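Local coordinates for putative diflavin flavoprotein A 3 (Synechocystis sp., PDB 6H0C), which probably passes electrons from NADH to oxygen and reduces it to water, the present chain being its flavodiiron core with metallo-hydrolase and flavodoxin-like parts, at residues A[254-265]-A[284-293]; A[304-314]-A[335-346]. All coordinates share one frame; numbering follows the deposited sequence.

Interaction 1. Residues A[254-265]-A[284-293]; sequences QALNVALIYASA and GVAVTAINAE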
loop_
_atom_site.group_PDB
_atom_site.type_symbol
_atom_site.label_atom_id
_atom_site.label_comp_id
_atom_site.label_asym_id
_atom_site.label_seq_id
_atom_site.Cartn_x
_atom_site.Cartn_y
_atom_site.Cartn_z
ATOM N N GLN A 254 6.953 -15.468 14.227
ATOM C CA GLN A 254 8.200 -16.012 13.700
ATOM C C GLN A 254 9.402 -15.598 14.557
ATOM O O GLN A 254 9.430 -14.506 15.130
ATOM C CB GLN A 254 8.364 -15.586 12.249
ATOM C CG GLN A 254 7.181 -16.059 11.432
ATOM C CD GLN A 254 7.302 -15.778 9.963
ATOM O OE1 GLN A 254 7.459 -16.698 9.165
ATOM N NE2 GLN A 254 7.203 -14.508 9.587
ATOM N N ALA A 255 10.381 -16.492 14.659
ATOM C CA ALA A 255 11.484 -16.326 15.606
ATOM C C ALA A 255 12.385 -15.156 15.249
ATOM O O ALA A 255 12.913 -14.472 16.127
ATOM C CB ALA A 255 12.304 -17.603 15.685
ATOM N N LEU A 256 12.569 -14.937 13.952
ATOM C CA LEU A 256 13.483 -13.910 13.494
ATOM C C LEU A 256 12.726 -12.787 12.796
ATOM O O LEU A 256 11.665 -13.008 12.206
ATOM C CB LEU A 256 14.534 -14.523 12.573
ATOM C CG LEU A 256 15.510 -15.468 13.291
ATOM C CD1 LEU A 256 16.463 -16.134 12.308
ATOM C CD2 LEU A 256 16.307 -14.741 14.391
ATOM N N ASN A 257 13.274 -11.580 12.884
ATOM C CA ASN A 257 12.649 -10.412 12.283
ATOM C C ASN A 257 13.680 -9.502 11.616
ATOM O O ASN A 257 14.795 -9.327 12.125
ATOM C CB ASN A 257 11.862 -9.632 13.336
ATOM C CG ASN A 257 11.360 -8.296 12.822
ATOM O OD1 ASN A 257 12.137 -7.354 12.673
ATOM N ND2 ASN A 257 10.052 -8.201 12.562
ATOM N N VAL A 258 13.308 -8.924 10.479
ATOM C CA VAL A 258 14.176 -7.976 9.793
ATOM C C VAL A 258 13.518 -6.611 9.751
ATOM O O VAL A 258 12.357 -6.497 9.365
ATOM C CB VAL A 258 14.496 -8.414 8.346
ATOM C CG1 VAL A 258 15.226 -7.292 7.596
ATOM C CG2 VAL A 258 15.308 -9.706 8.340
ATOM N N ALA A 259 14.260 -5.583 10.157
ATOM C CA ALA A 259 13.818 -4.196 10.012
ATOM C C ALA A 259 14.213 -3.705 8.624
ATOM O O ALA A 259 15.395 -3.647 8.288
ATOM C CB ALA A 259 14.423 -3.320 11.088
ATOM N N LEU A 260 13.217 -3.377 7.810
ATOM C CA LEU A 260 13.456 -2.984 6.432
ATOM C C LEU A 260 13.088 -1.529 6.285
ATOM O O LEU A 260 11.911 -1.177 6.194
ATOM C CB LEU A 260 12.646 -3.854 5.468
ATOM C CG LEU A 260 12.557 -3.441 3.998
ATOM C CD1 LEU A 260 13.924 -3.425 3.369
ATOM C CD2 LEU A 260 11.640 -4.402 3.245
ATOM N N ILE A 261 14.110 -0.685 6.285
ATOM C CA ILE A 261 13.931 0.757 6.247
ATOM C C ILE A 261 14.095 1.269 4.819
ATOM O O ILE A 261 15.188 1.169 4.255
ATOM C CB ILE A 261 14.955 1.449 7.176
ATOM C CG1 ILE A 261 14.774 0.942 8.612
ATOM C CG2 ILE A 261 14.839 2.960 7.067
ATOM C CD1 ILE A 261 15.910 1.281 9.551
ATOM N N TYR A 262 13.027 1.793 4.218
ATOM C CA TYR A 262 13.167 2.388 2.888
ATOM C C TYR A 262 12.692 3.841 2.859
ATOM O O TYR A 262 11.952 4.280 3.737
ATOM C CB TYR A 262 12.436 1.552 1.834
ATOM C CG TYR A 262 10.981 1.253 2.112
ATOM C CD1 TYR A 262 9.992 2.147 1.753
ATOM C CD2 TYR A 262 10.595 0.054 2.706
ATOM C CE1 TYR A 262 8.655 1.868 1.995
ATOM C CE2 TYR A 262 9.267 -0.235 2.943
ATOM C CZ TYR A 262 8.297 0.675 2.584
ATOM O OH TYR A 262 6.962 0.399 2.816
ATOM N N ALA A 263 13.135 4.588 1.852
ATOM C CA ALA A 263 13.032 6.044 1.881
ATOM C C ALA A 263 11.595 6.574 1.832
ATOM O O ALA A 263 11.252 7.497 2.573
ATOM C CB ALA A 263 13.836 6.635 0.742
ATOM N N SER A 264 10.766 6.008 0.957
ATOM C CA SER A 264 9.373 6.443 0.846
ATOM C C SER A 264 8.482 5.371 0.217
ATOM O O SER A 264 8.973 4.357 -0.302
ATOM C CB SER A 264 9.283 7.733 0.034
ATOM O OG SER A 264 9.525 7.460 -1.331
ATOM N N ALA A 265 7.172 5.615 0.251
ATOM C CA ALA A 265 6.171 4.594 -0.069
ATOM C C ALA A 265 6.079 4.260 -1.550
ATOM O O ALA A 265 5.724 3.147 -1.918
ATOM C CB ALA A 265 4.795 5.039 0.433
ATOM N N GLY A 284 10.191 -17.554 5.781
ATOM C CA GLY A 284 9.822 -17.796 7.169
ATOM C C GLY A 284 10.431 -16.838 8.178
ATOM O O GLY A 284 10.481 -17.129 9.373
ATOM N N VAL A 285 10.896 -15.689 7.701
ATOM C CA VAL A 285 11.404 -14.640 8.581
ATOM C C VAL A 285 10.480 -13.425 8.469
ATOM O O VAL A 285 10.073 -13.053 7.364
ATOM C CB VAL A 285 12.863 -14.264 8.224
ATOM C CG1 VAL A 285 13.326 -13.026 8.990
ATOM C CG2 VAL A 285 13.784 -15.450 8.495
ATOM N N ALA A 286 10.129 -12.835 9.612
ATOM C CA ALA A 286 9.230 -11.680 9.653
ATOM C C ALA A 286 9.921 -10.412 9.155
ATOM O O ALA A 286 11.141 -10.261 9.297
ATOM C CB ALA A 286 8.700 -11.464 11.076
ATOM N N VAL A 287 9.137 -9.503 8.579
ATOM C CA VAL A 287 9.642 -8.197 8.169
ATOM C C VAL A 287 8.803 -7.084 8.779
ATOM O O VAL A 287 7.575 -7.114 8.719
ATOM C CB VAL A 287 9.644 -8.018 6.634
ATOM C CG1 VAL A 287 10.040 -6.584 6.260
ATOM C CG2 VAL A 287 10.574 -9.032 5.967
ATOM N N THR A 288 9.487 -6.119 9.387
ATOM C CA THR A 288 8.876 -4.885 9.843
ATOM C C THR A 288 9.342 -3.785 8.904
ATOM O O THR A 288 10.456 -3.275 9.012
ATOM C CB THR A 288 9.259 -4.547 11.295
ATOM O OG1 THR A 288 8.674 -5.511 12.177
ATOM C CG2 THR A 288 8.763 -3.158 11.672
ATOM N N ALA A 289 8.493 -3.451 7.946
ATOM C CA ALA A 289 8.787 -2.367 7.037
ATOM C C ALA A 289 8.750 -1.026 7.775
ATOM O O ALA A 289 7.905 -0.800 8.638
ATOM C CB ALA A 289 7.800 -2.371 5.883
ATOM N N ILE A 290 9.678 -0.145 7.427
ATOM C CA ILE A 290 9.712 1.206 7.959
ATOM C C ILE A 290 9.822 2.198 6.806
ATOM O O ILE A 290 10.774 2.145 6.014
ATOM C CB ILE A 290 10.898 1.411 8.905
ATOM C CG1 ILE A 290 10.803 0.460 10.097
ATOM C CG2 ILE A 290 10.984 2.873 9.334
ATOM C CD1 ILE A 290 9.799 0.889 11.122
ATOM N N ASN A 291 8.831 3.077 6.701
ATOM C CA ASN A 291 8.862 4.185 5.756
ATOM C C ASN A 291 9.577 5.348 6.442
ATOM O O ASN A 291 9.024 5.980 7.343
ATOM C CB ASN A 291 7.433 4.556 5.327
ATOM C CG ASN A 291 7.380 5.709 4.331
ATOM O OD1 ASN A 291 8.310 6.501 4.223
ATOM N ND2 ASN A 291 6.265 5.815 3.615
ATOM N N ALA A 292 10.818 5.603 6.034
ATOM C CA ALA A 292 11.644 6.617 6.685
ATOM C C ALA A 292 10.976 7.988 6.636
ATOM O O ALA A 292 11.090 8.793 7.561
ATOM C CB ALA A 292 13.020 6.670 6.031
ATOM N N GLU A 293 10.258 8.236 5.550
ATOM C CA GLU A 293 9.614 9.523 5.328
ATOM C C GLU A 293 8.521 9.818 6.355
ATOM O O GLU A 293 8.339 10.958 6.760
ATOM C CB GLU A 293 9.021 9.546 3.924
ATOM C CG GLU A 293 8.843 10.903 3.336
ATOM C CD GLU A 293 8.488 10.823 1.874
ATOM O OE1 GLU A 293 7.470 10.183 1.548
ATOM O OE2 GLU A 293 9.237 11.379 1.048
HETATM O O HOH W 1 11.825 -16.767 12.018
HETATM O O HOH W 2 6.053 7.818 1.701
#
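G284 and A286 take the Q254 side-chain amide against their backbone, NE2 lying 3.7 Å from A286 CB; a water that donates to G284 O and accepts from L256 N adds a second link. Next along the chain, V285 lays CG1 against the L256 carbonyl and 3.9 Å from V258 CG2. A286 opens the parallel ladder: its N donates to L256 O, and its O takes V258 N at 2.8 Å. V287 points to the face of V258 and L260, opposite A286, and its CG1 rests 3.9 Å from L260 CB. At T288 the backbone bonds V258 O and L260 N, while the side chain carries the one direct side-chain-to-side-chain hydrogen bond between the segments. N257 ND2 donates to T288 OG1 at 3.0 Å and 162°, with the hydroxyl only 13° from the amide plane. N257 keeps CG anti to its backbone N (chi1 171°), which carries the amide across to the neighbouring strand. The same T288 oxygen accepts from K306 NZ, so two donors grip it. A289 CB meets Y262 CE2 obliquely at 3.9 Å. I290 runs side by side with I261, CB 3.9 Å from I261 CG1, and its O both accepts Y262 N and lies over one face of the Y262 ring, offset toward its rim. N291 ND2 reaches P152 O, in the metallo-hydrolase region, and shares a water with A265 N and E293 OE1. A292 N closes the regular ladder on Y262 O at 2.9 Å. The result is a beta-alpha-beta unit of the flavodoxin-like fold, with 286-291 as an edge strand. Helix 268-281, the connection, packs on V285, V287 and L260; helix 382-404 reaches V285, V258 and L256; strand 309-313 bonds the far edge of 257-262.

Interaction 2. Residues A[304-314]-A[335-346]; sequences IGKSAGFIFGS and NASKTQLCGVFG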
loop_
_atom_site.group_PDB
_atom_site.type_symbol
_atom_site.label_atom_id
_atom_site.label_comp_id
_atom_site.label_asym_id
_atom_site.label_seq_id
_atom_site.Cartn_x
_atom_site.Cartn_y
_atom_site.Cartn_z
ATOM N N ILE A 304 14.470 -1.743 15.369
ATOM C CA ILE A 304 15.871 -2.137 15.494
ATOM C C ILE A 304 16.108 -2.923 16.793
ATOM O O ILE A 304 16.930 -3.848 16.845
ATOM C CB ILE A 304 16.807 -0.911 15.449
ATOM C CG1 ILE A 304 16.801 -0.273 14.053
ATOM C CG2 ILE A 304 18.228 -1.311 15.835
ATOM C CD1 ILE A 304 17.213 -1.225 12.941
ATOM N N GLY A 305 15.366 -2.561 17.832
ATOM C CA GLY A 305 15.446 -3.243 19.110
ATOM C C GLY A 305 14.992 -4.697 19.077
ATOM O O GLY A 305 15.441 -5.497 19.899
ATOM N N LYS A 306 14.111 -5.054 18.141
ATOM C CA LYS A 306 13.644 -6.439 18.072
ATOM C C LYS A 306 14.138 -7.209 16.831
ATOM O O LYS A 306 13.838 -8.393 16.677
ATOM C CB LYS A 306 12.108 -6.484 18.153
ATOM C CG LYS A 306 11.362 -6.328 16.839
ATOM C CD LYS A 306 9.841 -6.310 17.075
ATOM C CE LYS A 306 9.039 -6.368 15.762
ATOM N NZ LYS A 306 9.278 -5.192 14.868
ATOM N N SER A 307 14.916 -6.563 15.964
ATOM C CA SER A 307 15.324 -7.216 14.718
ATOM C C SER A 307 16.638 -7.978 14.842
ATOM O O SER A 307 17.483 -7.654 15.679
ATOM C CB SER A 307 15.440 -6.197 13.577
ATOM O OG SER A 307 16.458 -5.238 13.841
ATOM N N ALA A 308 16.795 -8.989 13.992
ATOM C CA ALA A 308 18.026 -9.764 13.910
ATOM C C ALA A 308 18.905 -9.208 12.798
ATOM O O ALA A 308 20.116 -9.439 12.760
ATOM C CB ALA A 308 17.718 -11.242 13.666
ATOM N N GLY A 309 18.273 -8.489 11.878
ATOM C CA GLY A 309 18.980 -7.819 10.803
ATOM C C GLY A 309 18.201 -6.584 10.401
ATOM O O GLY A 309 17.021 -6.464 10.733
ATOM N N PHE A 310 18.862 -5.659 9.712
ATOM C CA PHE A 310 18.191 -4.496 9.135
ATOM C C PHE A 310 18.714 -4.245 7.727
ATOM O O PHE A 310 19.850 -4.600 7.398
ATOM C CB PHE A 310 18.385 -3.246 10.007
ATOM C CG PHE A 310 19.832 -2.819 10.170
ATOM C CD1 PHE A 310 20.417 -1.950 9.272
ATOM C CD2 PHE A 310 20.596 -3.286 11.232
ATOM C CE1 PHE A 310 21.737 -1.563 9.421
ATOM C CE2 PHE A 310 21.914 -2.896 11.386
ATOM C CZ PHE A 310 22.486 -2.037 10.480
ATOM N N ILE A 311 17.877 -3.625 6.904
ATOM C CA ILE A 311 18.193 -3.346 5.508
ATOM C C ILE A 311 17.770 -1.923 5.166
ATOM O O ILE A 311 16.650 -1.528 5.478
ATOM C CB ILE A 311 17.472 -4.329 4.573
ATOM C CG1 ILE A 311 17.833 -5.781 4.931
ATOM C CG2 ILE A 311 17.783 -4.015 3.117
ATOM C CD1 ILE A 311 17.122 -6.842 4.085
ATOM N N PHE A 312 18.659 -1.153 4.542
ATOM C CA PHE A 312 18.337 0.209 4.092
ATOM C C PHE A 312 18.172 0.267 2.575
ATOM O O PHE A 312 18.996 -0.281 1.830
ATOM C CB PHE A 312 19.425 1.207 4.514
ATOM C CG PHE A 312 19.196 1.853 5.871
ATOM C CD1 PHE A 312 19.037 3.232 5.981
ATOM C CD2 PHE A 312 19.176 1.093 7.035
ATOM C CE1 PHE A 312 18.853 3.838 7.223
ATOM C CE2 PHE A 312 18.989 1.695 8.280
ATOM C CZ PHE A 312 18.823 3.068 8.370
ATOM N N GLY A 313 17.109 0.936 2.127
ATOM C CA GLY A 313 16.866 1.162 0.712
ATOM C C GLY A 313 16.718 2.652 0.465
ATOM O O GLY A 313 15.921 3.323 1.126
ATOM N N SER A 314 17.480 3.189 -0.482
ATOM C CA SER A 314 17.472 4.636 -0.682
ATOM C C SER A 314 17.692 5.030 -2.136
ATOM O O SER A 314 18.536 4.455 -2.818
ATOM C CB SER A 314 18.546 5.298 0.203
ATOM O OG SER A 314 18.605 6.698 -0.000
ATOM N N ASN A 335 21.639 2.656 17.833
ATOM C CA ASN A 335 20.887 1.630 18.552
ATOM C C ASN A 335 21.163 0.183 18.183
ATOM O O ASN A 335 20.930 -0.710 18.995
ATOM C CB ASN A 335 19.398 1.889 18.389
ATOM C CG ASN A 335 18.943 3.080 19.181
ATOM O OD1 ASN A 335 18.766 2.996 20.403
ATOM N ND2 ASN A 335 18.767 4.211 18.502
ATOM N N ALA A 336 21.646 -0.061 16.975
ATOM C CA ALA A 336 21.832 -1.435 16.529
ATOM C C ALA A 336 23.115 -2.059 17.085
ATOM O O ALA A 336 24.184 -1.444 17.085
ATOM C CB ALA A 336 21.828 -1.502 15.006
ATOM N N SER A 337 22.993 -3.291 17.563
ATOM C CA SER A 337 24.160 -4.084 17.914
ATOM C C SER A 337 24.902 -4.527 16.654
ATOM O O SER A 337 24.280 -4.842 15.632
ATOM C CB SER A 337 23.747 -5.300 18.733
ATOM O OG SER A 337 24.796 -6.251 18.751
ATOM N N LYS A 338 26.228 -4.567 16.722
ATOM C CA LYS A 338 27.025 -4.955 15.559
ATOM C C LYS A 338 26.807 -6.416 15.142
ATOM O O LYS A 338 27.281 -6.836 14.090
ATOM C CB LYS A 338 28.517 -4.708 15.823
ATOM C CG LYS A 338 28.911 -3.239 15.937
ATOM C CD LYS A 338 30.430 -3.084 15.942
ATOM C CE LYS A 338 30.868 -1.629 16.104
ATOM N NZ LYS A 338 32.350 -1.471 15.955
ATOM N N THR A 339 26.090 -7.190 15.953
ATOM C CA THR A 339 25.772 -8.571 15.589
ATOM C C THR A 339 24.633 -8.631 14.586
ATOM O O THR A 339 24.402 -9.663 13.970
ATOM C CB THR A 339 25.367 -9.420 16.805
ATOM O OG1 THR A 339 24.205 -8.850 17.416
ATOM C CG2 THR A 339 26.496 -9.486 17.826
ATOM N N GLN A 340 23.901 -7.535 14.433
ATOM C CA GLN A 340 22.810 -7.520 13.467
ATOM C C GLN A 340 23.360 -7.624 12.044
ATOM O O GLN A 340 24.360 -6.986 11.698
ATOM C CB GLN A 340 21.954 -6.253 13.615
ATOM C CG GLN A 340 21.007 -6.258 14.818
ATOM C CD GLN A 340 19.680 -5.570 14.507
ATOM O OE1 GLN A 340 19.182 -5.642 13.378
ATOM N NE2 GLN A 340 19.103 -4.900 15.504
ATOM N N LEU A 341 22.701 -8.434 11.225
ATOM C CA LEU A 341 23.060 -8.555 9.822
ATOM C C LEU A 341 22.554 -7.333 9.050
ATOM O O LEU A 341 21.454 -6.835 9.308
ATOM C CB LEU A 341 22.485 -9.841 9.241
ATOM C CG LEU A 341 23.055 -10.280 7.902
ATOM C CD1 LEU A 341 24.546 -10.519 8.038
ATOM C CD2 LEU A 341 22.333 -11.528 7.394
ATOM N N CYS A 342 23.362 -6.849 8.110
ATOM C CA CYS A 342 23.069 -5.604 7.403
ATOM C C CYS A 342 22.865 -5.827 5.902
ATOM O O CYS A 342 23.382 -6.786 5.336
ATOM C CB CYS A 342 24.202 -4.600 7.633
ATOM S SG CYS A 342 24.018 -3.069 6.711
ATOM N N GLY A 343 22.112 -4.934 5.264
ATOM C CA GLY A 343 21.922 -4.973 3.822
ATOM C C GLY A 343 21.615 -3.596 3.259
ATOM O O GLY A 343 20.979 -2.777 3.925
ATOM N N VAL A 344 22.063 -3.334 2.033
ATOM C CA VAL A 344 21.829 -2.044 1.381
ATOM C C VAL A 344 21.356 -2.212 -0.067
ATOM O O VAL A 344 21.921 -3.005 -0.827
ATOM C CB VAL A 344 23.109 -1.177 1.392
ATOM C CG1 VAL A 344 22.856 0.162 0.714
ATOM C CG2 VAL A 344 23.601 -0.974 2.822
ATOM N N PHE A 345 20.320 -1.466 -0.453
ATOM C CA PHE A 345 19.855 -1.469 -1.846
ATOM C C PHE A 345 19.332 -0.112 -2.284
ATOM O O PHE A 345 19.098 0.777 -1.460
ATOM C CB PHE A 345 18.760 -2.512 -2.057
ATOM C CG PHE A 345 17.471 -2.198 -1.347
ATOM C CD1 PHE A 345 16.405 -1.630 -2.031
ATOM C CD2 PHE A 345 17.319 -2.481 0.010
ATOM C CE1 PHE A 345 15.204 -1.349 -1.373
ATOM C CE2 PHE A 345 16.121 -2.201 0.675
ATOM C CZ PHE A 345 15.069 -1.632 -0.016
ATOM N N GLY A 346 19.135 0.041 -3.587
ATOM C CA GLY A 346 18.561 1.263 -4.108
ATOM C C GLY A 346 18.512 1.329 -5.622
ATOM O O GLY A 346 19.138 0.526 -6.313
HETATM O O HOH W 3 21.739 -11.517 13.575
#
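F345 lays one face of its ring over G313, whose CA sits 3.4 Å from the ring centroid and 14° off its normal, a CH-pi contact. With CG between the backbone N and the carbonyl carbon (chi1 68°), the ring folds back over the adjacent strand; G313, having no CB, lets it settle against the backbone. I311 CG2 meets the same ring at its edge, in plane, 3.5 Å from CE2. On the opposite sheet face, F310 crosses Q340 at about a right angle, ring and amide planes 70° apart, and Q340 OE1 lies at the ring edge, in plane, 3.5 Å from CD2. C342 SG approaches this ring obliquely, 3.8 Å from CE1, as a sulfur-aromatic contact, and A336 CB touches CE2. The buried Q340 amide is held at both ends: S307 OG donates to OE1 at 2.8 Å, and NE2 makes a weak bond to I304 O. I304 CG2 also packs on A336 CB at 3.7 Å, tying the end of helix 297-306 to the segment leading into strand 341-348. Between the strands a parallel ladder runs from L341 N to A308 O through to S314 N to F345 O, with a weak rung at G343 N to F310 O. Edge-to-face rings of F362 and F367 extend the aromatic cluster round F310. The chemistry is that of an uncharged interior: rings and methyl groups lie on both faces of this strand pair, with the C342 sulfur on the F310 face, and with NE2 only weakly bonded, burial of the Q340 amide is probably only partly compensated between the two segments.

How the interactions relate
Both interactions are buried and belong to one parallel five-stranded sheet, each joining the two strands of a beta-alpha-beta unit. Interaction 1 pairs 257-262 with the edge strand 286-291, interaction 2 pairs 309-313 with 341-346, and 257-262 and 309-313 are themselves neighbours; the centres are 9 Å apart. N257 O with A308 N and I261 with F312 join them directly. Their chemistry differs with position. Interaction 1 rests on small and aliphatic residues and the N257-T288 hydrogen bond and reaches the metallo-hydrolase part, whereas interaction 2, farther from the chain's centre, relies on phenylalanine rings and the Q340 amide; each has water at an end. Helix 268-281 packs against both.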